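PDB 3KA7: oxidoreductase from Methanosarcina mazei, which binds flavin-adenine dinucleotide and probably works as an oxidoreductase of the flavin-containing amine oxidoreductase family. Local coordinates for residues E177-E180 / N181-F185; L342-E345 / I346-L350; A267-F270 / K271-T275; L163-K166 / S167-P171. One frame throughout, in Å; residues are numbered along the deposited sequence.

Interaction 1 of 4, residues E177-E180 / N181-F185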
loop_
_atom_site.group_PDB
_atom_site.type_symbol
_atom_site.label_atom_id
_atom_site.label_comp_id
_atom_site.label_asym_id
_atom_site.label_seq_id
_atom_site.Cartn_x
_atom_site.Cartn_y
_atom_site.Cartn_z
ATOM N N GLU A 177 7.443 0.552 14.667
ATOM C CA GLU A 177 7.769 1.735 13.843
ATOM C C GLU A 177 6.516 2.293 13.156
ATOM O O GLU A 177 6.314 3.508 13.105
ATOM C CB GLU A 177 8.869 1.416 12.807
ATOM C CG GLU A 177 9.343 2.633 11.976
ATOM C CD GLU A 177 10.122 3.671 12.792
ATOM O OE1 GLU A 177 10.621 3.324 13.893
ATOM O OE2 GLU A 177 10.254 4.827 12.318
ATOM N N ILE A 178 5.668 1.403 12.643
ATOM C CA ILE A 178 4.393 1.806 12.063
ATOM C C ILE A 178 3.557 2.548 13.111
ATOM O O ILE A 178 2.952 3.599 12.838
ATOM C CB ILE A 178 3.624 0.585 11.502
ATOM C CG1 ILE A 178 4.300 0.101 10.211
ATOM C CG2 ILE A 178 2.145 0.950 11.253
ATOM C CD1 ILE A 178 3.722 -1.180 9.622
ATOM N N ILE A 179 3.525 2.001 14.322
ATOM C CA ILE A 179 2.788 2.632 15.398
ATOM C C ILE A 179 3.364 4.015 15.702
ATOM O O ILE A 179 2.621 4.965 15.936
ATOM C CB ILE A 179 2.802 1.730 16.650
ATOM C CG1 ILE A 179 1.894 0.520 16.416
ATOM C CG2 ILE A 179 2.376 2.483 17.903
ATOM C CD1 ILE A 179 1.915 -0.447 17.549
ATOM N N GLU A 180 4.689 4.131 15.710
ATOM C CA GLU A 180 5.312 5.420 15.986
ATOM C C GLU A 180 4.889 6.423 14.918
ATOM O O GLU A 180 4.699 7.602 15.202
ATOM C CB GLU A 180 6.846 5.309 16.054
ATOM C CG GLU A 180 7.502 6.512 16.742
ATOM C CD GLU A 180 7.035 6.708 18.194
ATOM O OE1 GLU A 180 6.652 5.720 18.865
ATOM O OE2 GLU A 180 7.072 7.863 18.669
ATOM N N ASN A 181 4.751 5.961 13.682
ATOM C CA ASN A 181 4.281 6.852 12.615
ATOM C C ASN A 181 2.822 7.305 12.760
ATOM O O ASN A 181 2.461 8.382 12.275
ATOM C CB ASN A 181 4.557 6.247 11.239
ATOM C CG ASN A 181 6.019 6.319 10.878
ATOM O OD1 ASN A 181 6.740 7.196 11.364
ATOM N ND2 ASN A 181 6.469 5.417 10.024
HETATM N N MSE A 182 1.986 6.496 13.411
HETATM C CA MSE A 182 0.643 6.951 13.764
HETATM C C MSE A 182 0.729 8.146 14.695
HETATM O O MSE A 182 0.020 9.142 14.506
HETATM C CB MSE A 182 -0.163 5.845 14.433
HETATM C CG MSE A 182 -0.333 4.624 13.578
HETATM SE SE MSE A 182 -1.320 3.220 14.554
HETATM C CE MSE A 182 -1.472 1.996 13.056
ATOM N N TYR A 183 1.605 8.069 15.694
ATOM C CA TYR A 183 1.766 9.200 16.607
ATOM C C TYR A 183 2.322 10.429 15.898
ATOM O O TYR A 183 1.922 11.555 16.204
ATOM C CB TYR A 183 2.687 8.845 17.768
ATOM C CG TYR A 183 2.097 7.874 18.748
ATOM C CD1 TYR A 183 0.977 8.205 19.489
ATOM C CD2 TYR A 183 2.682 6.634 18.963
ATOM C CE1 TYR A 183 0.446 7.320 20.414
ATOM C CE2 TYR A 183 2.152 5.737 19.875
ATOM C CZ TYR A 183 1.035 6.086 20.604
ATOM O OH TYR A 183 0.505 5.192 21.515
ATOM N N ARG A 184 3.271 10.216 14.988
ATOM C CA ARG A 184 3.932 11.314 14.289
ATOM C C ARG A 184 3.018 12.009 13.287
ATOM O O ARG A 184 3.034 13.245 13.182
ATOM C CB ARG A 184 5.165 10.816 13.534
ATOM C CG ARG A 184 6.332 10.399 14.404
ATOM C CD ARG A 184 7.411 9.764 13.548
ATOM N NE ARG A 184 8.569 9.383 14.342
ATOM C CZ ARG A 184 9.239 8.248 14.184
ATOM N NH1 ARG A 184 8.859 7.369 13.260
ATOM N NH2 ARG A 184 10.283 7.988 14.957
ATOM N N PHE A 185 2.241 11.214 12.546
ATOM C CA PHE A 185 1.543 11.708 11.355
ATOM C C PHE A 185 0.030 11.585 11.386
ATOM O O PHE A 185 -0.647 12.182 10.556
ATOM C CB PHE A 185 2.049 11.000 10.093
ATOM C CG PHE A 185 3.536 10.992 9.955
ATOM C CD1 PHE A 185 4.248 12.180 9.956
ATOM C CD2 PHE A 185 4.222 9.801 9.797
ATOM C CE1 PHE A 185 5.634 12.178 9.813
ATOM C CE2 PHE A 185 5.612 9.795 9.652
ATOM C CZ PHE A 185 6.312 10.983 9.668
HETATM O O HOH W 1 9.336 5.092 9.606
#
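Four i to i+4 hydrogen bonds carry the backbone through the last turns of helix 172-185, from Asn181 N to Glu177 O (3.0 Å) up to Arg184 N to Glu180 O. On one flank Arg184 NH1 donates to Glu177 OE2 at 3.0 Å, a salt bridge spanning two turns, and to Asn181 OD1 at 2.8 Å. Both acceptors lie close to the guanidinium plane, yet NH1 stands above the carboxylate plane of Glu177 and the amide plane of Asn181. With CG beside its backbone N (chi1 -74°), Asn181 holds its amide between the other two side chains. Water 1 donates to Glu177 OE2 and accepts from Asn181 ND2, which also bonds Gly405 O. An alanine in place of Asn181 would probably leave Arg184 NH1 with one bond fewer and Gly405 O without this donor. Glu177, Asn181 and Arg184 thus sit at i, i+4 and i+7 along a helix whose Ile178 side chain lies about 11 Å from the bound FAD. Glu180 crosses Arg184 at roughly a right angle, its CG 3.5 Å from Arg184 CZ over the guanidinium face, while its carboxylate bridges to Arg129. Ile179 and Tyr183 point the same way, with Ile179 CG2 3.8 Å from Tyr183 CE2. Ile178 CG2 meets CE of selenomethionine Met182 at 4.2 Å; Ile178 also touches Leu163, and Met182 touches Phe158, both of helix 149-163.

Interaction 2 of 4, residues L342-E345 / I346-L350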
loop_
_atom_site.group_PDB
_atom_site.type_symbol
_atom_site.label_atom_id
_atom_site.label_comp_id
_atom_site.label_asym_id
_atom_site.label_seq_id
_atom_site.Cartn_x
_atom_site.Cartn_y
_atom_site.Cartn_z
ATOM N N LEU A 342 -7.198 -19.174 -5.966
ATOM C CA LEU A 342 -7.955 -17.917 -5.874
ATOM C C LEU A 342 -9.473 -18.102 -5.892
ATOM O O LEU A 342 -10.210 -17.368 -5.224
ATOM C CB LEU A 342 -7.539 -16.941 -6.977
ATOM C CG LEU A 342 -6.190 -16.247 -6.790
ATOM C CD1 LEU A 342 -5.908 -15.288 -7.944
ATOM C CD2 LEU A 342 -6.153 -15.510 -5.466
ATOM N N GLU A 343 -9.954 -19.071 -6.666
ATOM C CA GLU A 343 -11.392 -19.307 -6.726
ATOM C C GLU A 343 -11.968 -19.633 -5.349
ATOM O O GLU A 343 -12.973 -19.062 -4.933
ATOM C CB GLU A 343 -11.726 -20.422 -7.733
ATOM C CG GLU A 343 -11.433 -20.042 -9.178
ATOM C CD GLU A 343 -12.164 -20.930 -10.170
ATOM O OE1 GLU A 343 -13.328 -21.304 -9.894
ATOM O OE2 GLU A 343 -11.577 -21.257 -11.222
ATOM N N SER A 344 -11.328 -20.530 -4.616
ATOM C CA SER A 344 -11.868 -20.878 -3.307
ATOM C C SER A 344 -11.666 -19.761 -2.283
ATOM O O SER A 344 -12.495 -19.570 -1.395
ATOM C CB SER A 344 -11.304 -22.205 -2.799
ATOM O OG SER A 344 -9.904 -22.160 -2.711
ATOM N N GLU A 345 -10.568 -19.020 -2.416
ATOM C CA GLU A 345 -10.338 -17.849 -1.557
ATOM C C GLU A 345 -11.466 -16.827 -1.725
ATOM O O GLU A 345 -11.997 -16.302 -0.753
ATOM C CB GLU A 345 -8.981 -17.209 -1.859
ATOM C CG GLU A 345 -7.791 -18.127 -1.565
ATOM C CD GLU A 345 -7.562 -18.338 -0.076
ATOM O OE1 GLU A 345 -7.266 -17.353 0.630
ATOM O OE2 GLU A 345 -7.663 -19.497 0.395
ATOM N N ILE A 346 -11.822 -16.558 -2.971
ATOM C CA ILE A 346 -12.902 -15.635 -3.282
ATOM C C ILE A 346 -14.221 -16.129 -2.692
ATOM O O ILE A 346 -14.983 -15.360 -2.087
ATOM C CB ILE A 346 -13.035 -15.443 -4.807
ATOM C CG1 ILE A 346 -11.828 -14.679 -5.338
ATOM C CG2 ILE A 346 -14.316 -14.699 -5.139
ATOM C CD1 ILE A 346 -11.686 -14.736 -6.848
ATOM N N GLU A 347 -14.486 -17.423 -2.842
ATOM C CA GLU A 347 -15.706 -18.007 -2.295
ATOM C C GLU A 347 -15.813 -17.711 -0.803
ATOM O O GLU A 347 -16.888 -17.395 -0.300
ATOM C CB GLU A 347 -15.730 -19.524 -2.500
ATOM C CG GLU A 347 -15.827 -19.992 -3.944
ATOM C CD GLU A 347 -15.540 -21.494 -4.087
ATOM O OE1 GLU A 347 -15.909 -22.268 -3.173
ATOM O OE2 GLU A 347 -14.941 -21.903 -5.107
HETATM N N MSE A 348 -14.697 -17.830 -0.093
HETATM C CA MSE A 348 -14.715 -17.616 1.345
HETATM C C MSE A 348 -15.006 -16.163 1.683
HETATM O O MSE A 348 -15.724 -15.875 2.647
HETATM C CB MSE A 348 -13.390 -18.055 1.956
HETATM C CG MSE A 348 -13.285 -19.545 2.100
HETATM SE SE MSE A 348 -11.495 -19.966 2.711
HETATM C CE MSE A 348 -10.819 -20.833 1.110
ATOM N N GLY A 349 -14.449 -15.249 0.894
ATOM C CA GLY A 349 -14.700 -13.823 1.094
ATOM C C GLY A 349 -16.176 -13.503 0.897
ATOM O O GLY A 349 -16.773 -12.726 1.647
ATOM N N LEU A 350 -16.759 -14.106 -0.127
ATOM C CA LEU A 350 -18.178 -13.907 -0.430
ATOM C C LEU A 350 -19.080 -14.392 0.699
ATOM O O LEU A 350 -20.115 -13.763 0.999
ATOM C CB LEU A 350 -18.530 -14.589 -1.747
ATOM C CG LEU A 350 -17.924 -13.914 -2.974
ATOM C CD1 LEU A 350 -18.322 -14.659 -4.235
ATOM C CD2 LEU A 350 -18.375 -12.472 -3.059
HETATM O O HOH W 2 -13.905 -21.986 -0.449
#
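Ile346 N bonds Leu342 O at 2.9 Å, the first of four i to i+4 bonds across the opening turns of helix 342-356, which packs on strands 280-288 and 362-370 of the mixed sheet. The side chain of Ile346 keeps close to the same carbonyl: with CG1 beside the backbone N (chi1 -69°), CG1 comes to 3.1 Å from Leu342 O. Ile346 and Leu342 both rest on Ile282, and Ile346 also reaches Ile367. Glu347 follows on the exposed side, its N bonded to Glu343 O and its CG 3.2 Å from that oxygen. Its carboxylate stays apart from that of Glu343, with Glu343 OE1 and Glu347 OE2 5.1 Å from each other. Water 2 donates to Ser344 O at 3.0 Å and only weakly to Glu347 OE1. Selenomethionine Met348 bonds through its N to Ser344 O, and its chain, bent at chi3 (-111°), folds the methyl back toward the first turn. There Met348 CE touches two oxygens, Ser344 O at 3.3 Å and Glu345 OE2 at 3.5 Å. The latter belongs to a buried carboxylate, bent at chi2, that forms a salt bridge with Arg306, while Ser344 OG pairs with Asn341 O; the Met348 side chain also touches Arg305 and Arg306. Gly349 completes the series, its N donating to Glu345 O at 3.1 Å.

Interaction 3 of 4, residues A267-F270 / K271-T275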
loop_
_atom_site.group_PDB
_atom_site.type_symbol
_atom_site.label_atom_id
_atom_site.label_comp_id
_atom_site.label_asym_id
_atom_site.label_seq_id
_atom_site.Cartn_x
_atom_site.Cartn_y
_atom_site.Cartn_z
ATOM N N ALA A 267 27.087 -10.899 -6.944
ATOM C CA ALA A 267 26.477 -12.030 -6.238
ATOM C C ALA A 267 25.513 -11.597 -5.130
ATOM O O ALA A 267 24.428 -12.155 -4.988
ATOM C CB ALA A 267 27.555 -12.953 -5.677
ATOM N N ALA A 268 25.897 -10.597 -4.347
ATOM C CA ALA A 268 25.030 -10.147 -3.248
ATOM C C ALA A 268 23.692 -9.603 -3.757
ATOM O O ALA A 268 22.642 -9.877 -3.171
ATOM C CB ALA A 268 25.736 -9.117 -2.390
ATOM N N TYR A 269 23.741 -8.855 -4.858
ATOM C CA TYR A 269 22.530 -8.329 -5.493
ATOM C C TYR A 269 21.626 -9.429 -6.059
ATOM O O TYR A 269 20.406 -9.376 -5.895
ATOM C CB TYR A 269 22.880 -7.300 -6.576
ATOM C CG TYR A 269 21.689 -6.481 -7.038
ATOM C CD1 TYR A 269 21.101 -5.538 -6.202
ATOM C CD2 TYR A 269 21.152 -6.657 -8.307
ATOM C CE1 TYR A 269 20.011 -4.788 -6.618
ATOM C CE2 TYR A 269 20.060 -5.917 -8.733
ATOM C CZ TYR A 269 19.493 -4.983 -7.886
ATOM O OH TYR A 269 18.404 -4.250 -8.319
ATOM N N PHE A 270 22.218 -10.430 -6.715
ATOM C CA PHE A 270 21.453 -11.578 -7.186
ATOM C C PHE A 270 20.744 -12.292 -6.034
ATOM O O PHE A 270 19.583 -12.685 -6.160
ATOM C CB PHE A 270 22.347 -12.571 -7.933
ATOM C CG PHE A 270 22.519 -12.260 -9.396
ATOM C CD1 PHE A 270 21.663 -12.798 -10.335
ATOM C CD2 PHE A 270 23.552 -11.444 -9.831
ATOM C CE1 PHE A 270 21.819 -12.521 -11.682
ATOM C CE2 PHE A 270 23.716 -11.162 -11.177
ATOM C CZ PHE A 270 22.855 -11.702 -12.105
ATOM N N LYS A 271 21.451 -12.453 -4.918
ATOM C CA LYS A 271 20.906 -13.165 -3.770
ATOM C C LYS A 271 19.729 -12.393 -3.203
ATOM O O LYS A 271 18.688 -12.969 -2.882
ATOM C CB LYS A 271 21.968 -13.345 -2.691
ATOM C CG LYS A 271 21.496 -14.213 -1.536
ATOM C CD LYS A 271 22.632 -14.440 -0.545
ATOM C CE LYS A 271 22.436 -15.724 0.252
ATOM N NZ LYS A 271 21.229 -15.693 1.111
HETATM N N MSE A 272 19.912 -11.080 -3.106
HETATM C CA MSE A 272 18.894 -10.174 -2.598
HETATM C C MSE A 272 17.630 -10.256 -3.462
HETATM O O MSE A 272 16.522 -10.429 -2.947
HETATM C CB MSE A 272 19.449 -8.746 -2.597
HETATM C CG MSE A 272 18.546 -7.717 -1.949
HETATM SE SE MSE A 272 17.063 -7.181 -3.085
HETATM C CE MSE A 272 15.746 -7.681 -1.730
ATOM N N VAL A 273 17.813 -10.130 -4.772
ATOM C CA VAL A 273 16.696 -10.161 -5.711
ATOM C C VAL A 273 15.955 -11.489 -5.615
ATOM O O VAL A 273 14.733 -11.533 -5.666
ATOM C CB VAL A 273 17.160 -9.925 -7.157
ATOM C CG1 VAL A 273 16.007 -10.139 -8.133
ATOM C CG2 VAL A 273 17.742 -8.522 -7.298
ATOM N N GLY A 274 16.704 -12.575 -5.464
ATOM C CA GLY A 274 16.101 -13.895 -5.290
ATOM C C GLY A 274 15.278 -14.062 -4.010
ATOM O O GLY A 274 14.442 -14.962 -3.924
ATOM N N THR A 275 15.494 -13.208 -3.014
ATOM C CA THR A 275 14.730 -13.307 -1.762
ATOM C C THR A 275 13.429 -12.486 -1.738
ATOM O O THR A 275 12.553 -12.734 -0.909
ATOM C CB THR A 275 15.569 -12.922 -0.523
ATOM O OG1 THR A 275 15.678 -11.494 -0.427
ATOM C CG2 THR A 275 16.964 -13.567 -0.592
#
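Lys271, Met272, Val273 and Gly274 donate their backbone N-H groups to the carbonyl oxygens of Ala267, Ala268, Tyr269 and Phe270, an unbroken i to i+4 run. The bond from Val273 N to Tyr269 O is short, at 2.9 Å, and nearly straight, with an N-H...O angle of 167°. Further along, Met272 O accepts twice from Thr275: from its backbone N at 3.0 Å and from its hydroxyl OG1 at 2.9 Å. The threonine hydroxyl thereby folds back on the carbonyl of the preceding turn. The apolar contact between side chains is the CH-pi pair of Tyr269 and Val273. The CG2 methyl of Val273 sits over one ring face, 4.0 Å from the centroid and shifted toward the rim, with CE2 of Tyr269 the ring atom nearest to it at 3.8 Å. Two torsions bring them together: Tyr269 swings its ring to the side of its own carbonyl carbon (chi1 -166°), and Val273 sets CG2 next to its backbone N. The same methyl is 3.1 Å from Tyr269 O, a tight fit of branch against carbonyl. This i, i+4 pair lies on helix 267-275, a short surface helix, and faces the protein body. There Tyr269 touches Thr389 and Pro390, and its OH bonds His250 ND1 at the start of helix 250-256. On the same helix the chain of selenomethionine Met272, bent at chi2 and chi3, leads away from residues 267-270 and touches Pro385. Lys271 keeps only its CB near the first turn, 3.6 Å from Ala268 O, before its chain runs outward.

Interaction 4 of 4, residues L163-K166 / S167-P171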
loop_
_atom_site.group_PDB
_atom_site.type_symbol
_atom_site.label_atom_id
_atom_site.label_comp_id
_atom_site.label_asym_id
_atom_site.label_seq_id
_atom_site.Cartn_x
_atom_site.Cartn_y
_atom_site.Cartn_z
ATOM N N LEU A 163 -1.170 -4.271 5.657
ATOM C CA LEU A 163 0.081 -4.787 5.078
ATOM C C LEU A 163 -0.109 -5.990 4.144
ATOM O O LEU A 163 0.833 -6.405 3.456
ATOM C CB LEU A 163 1.046 -5.207 6.192
ATOM C CG LEU A 163 1.295 -4.210 7.325
ATOM C CD1 LEU A 163 2.252 -4.817 8.359
ATOM C CD2 LEU A 163 1.846 -2.925 6.780
ATOM N N SER A 164 -1.312 -6.542 4.119
ATOM C CA SER A 164 -1.583 -7.795 3.408
ATOM C C SER A 164 -0.626 -8.909 3.873
ATOM O O SER A 164 -0.015 -9.620 3.064
ATOM C CB SER A 164 -1.553 -7.594 1.876
ATOM O OG SER A 164 -2.591 -8.365 1.259
ATOM N N LEU A 165 -0.510 -9.054 5.192
ATOM C CA LEU A 165 0.323 -10.087 5.815
ATOM C C LEU A 165 -0.390 -10.650 7.042
ATOM O O LEU A 165 -1.294 -10.016 7.571
ATOM C CB LEU A 165 1.647 -9.486 6.285
ATOM C CG LEU A 165 2.583 -8.979 5.195
ATOM C CD1 LEU A 165 3.740 -8.192 5.804
ATOM C CD2 LEU A 165 3.071 -10.160 4.412
ATOM N N LYS A 166 0.040 -11.817 7.514
ATOM C CA LYS A 166 -0.443 -12.306 8.807
ATOM C C LYS A 166 0.459 -11.780 9.913
ATOM O O LYS A 166 1.618 -11.483 9.675
ATOM C CB LYS A 166 -0.430 -13.828 8.833
ATOM C CG LYS A 166 -1.436 -14.436 7.897
ATOM C CD LYS A 166 -2.827 -14.340 8.472
ATOM C CE LYS A 166 -3.075 -15.435 9.491
ATOM N NZ LYS A 166 -4.522 -15.820 9.518
ATOM N N SER A 167 -0.052 -11.695 11.137
ATOM C CA SER A 167 0.762 -11.146 12.220
ATOM C C SER A 167 1.968 -12.024 12.552
ATOM O O SER A 167 2.929 -11.559 13.181
ATOM C CB SER A 167 -0.086 -10.892 13.472
ATOM O OG SER A 167 -0.598 -12.107 13.989
ATOM N N ASP A 168 1.935 -13.287 12.140
ATOM C CA ASP A 168 3.093 -14.150 12.377
ATOM C C ASP A 168 4.140 -14.001 11.263
ATOM O O ASP A 168 5.142 -14.712 11.253
ATOM C CB ASP A 168 2.682 -15.622 12.601
ATOM C CG ASP A 168 2.134 -16.296 11.344
ATOM O OD1 ASP A 168 1.971 -15.626 10.304
ATOM O OD2 ASP A 168 1.874 -17.529 11.400
ATOM N N GLU A 169 3.899 -13.063 10.343
ATOM C CA GLU A 169 4.751 -12.871 9.168
ATOM C C GLU A 169 5.347 -11.475 9.112
ATOM O O GLU A 169 5.933 -11.095 8.093
ATOM C CB GLU A 169 3.959 -13.032 7.866
ATOM C CG GLU A 169 3.139 -14.284 7.719
ATOM C CD GLU A 169 2.625 -14.430 6.304
ATOM O OE1 GLU A 169 1.930 -13.504 5.811
ATOM O OE2 GLU A 169 2.929 -15.476 5.676
ATOM N N VAL A 170 5.145 -10.686 10.160
ATOM C CA VAL A 170 5.714 -9.346 10.187
ATOM C C VAL A 170 6.535 -9.181 11.456
ATOM O O VAL A 170 6.076 -9.524 12.552
ATOM C CB VAL A 170 4.635 -8.261 10.118
ATOM C CG1 VAL A 170 3.794 -8.300 11.359
ATOM C CG2 VAL A 170 5.267 -6.860 9.899
ATOM N N PRO A 171 7.756 -8.649 11.314
ATOM C CA PRO A 171 8.603 -8.461 12.488
ATOM C C PRO A 171 7.959 -7.463 13.450
ATOM O O PRO A 171 7.427 -6.443 13.013
ATOM C CB PRO A 171 9.898 -7.881 11.903
ATOM C CG PRO A 171 9.848 -8.190 10.433
ATOM C CD PRO A 171 8.405 -8.200 10.069
#
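Lys166 and Glu169 grip each other twice: Glu169 N donates to Lys166 O at 2.9 Å, closing a type I beta turn through Ser167 and Asp168, and Lys166 N donates to Glu169 OE1 at 3.1 Å. The second bond is almost straight (176°) and meets OE1 on the anti side, 27° out of the carboxylate plane. With CG beside its own backbone N (chi1 -52°) and the chain extended beyond, Glu169 carries OE1 back to that amide. An alanine in its place would probably leave Lys166 N without its side-chain acceptor and the turn held by one bond. Apolar packing lies on the buried side. Leu163 CD1 meets Val170 CG2 at 4.0 Å, the two side chains crossing near a right angle, and Leu165 CD1 lies 4.4 Å from Val170 CB. The outer side is looser: Asp168 is exposed, the Lys166 chain leads away, and Lys166 NZ stays 6.5 Å from Asp168 OD1. Ser164, just after helix 149-163, has positive phi, and its OG bonds Ala280 O and His331 NE2 of the mixed sheet. Ser167 OG bonds Asp156 of helix 149-163, Val170 touches Leu138 of helix 138-145, and Pro171 takes the N-cap position of helix 172-185.

How the interactions relate
Along the chain the order is interaction 4, interaction 1, interaction 3, interaction 2, strictly in series: none nests in or crosses another. Residues 163-171 carry the chain from helix 149-163 into helix 172-185, and theirs is the one contact of the four that closes a loop. Interaction 1 follows on the second of those helices, and the two touch where Ile178 CD1 packs on Leu163 CD2 at 3.8 Å. The other two are separate single-helix contacts: 267-275 on the surface, beside the loop of Pro385 to Pro390, and 342-350 against the mixed sheet. Interactions 2 and 4 come within about 9 Å at their nearest atoms without touching.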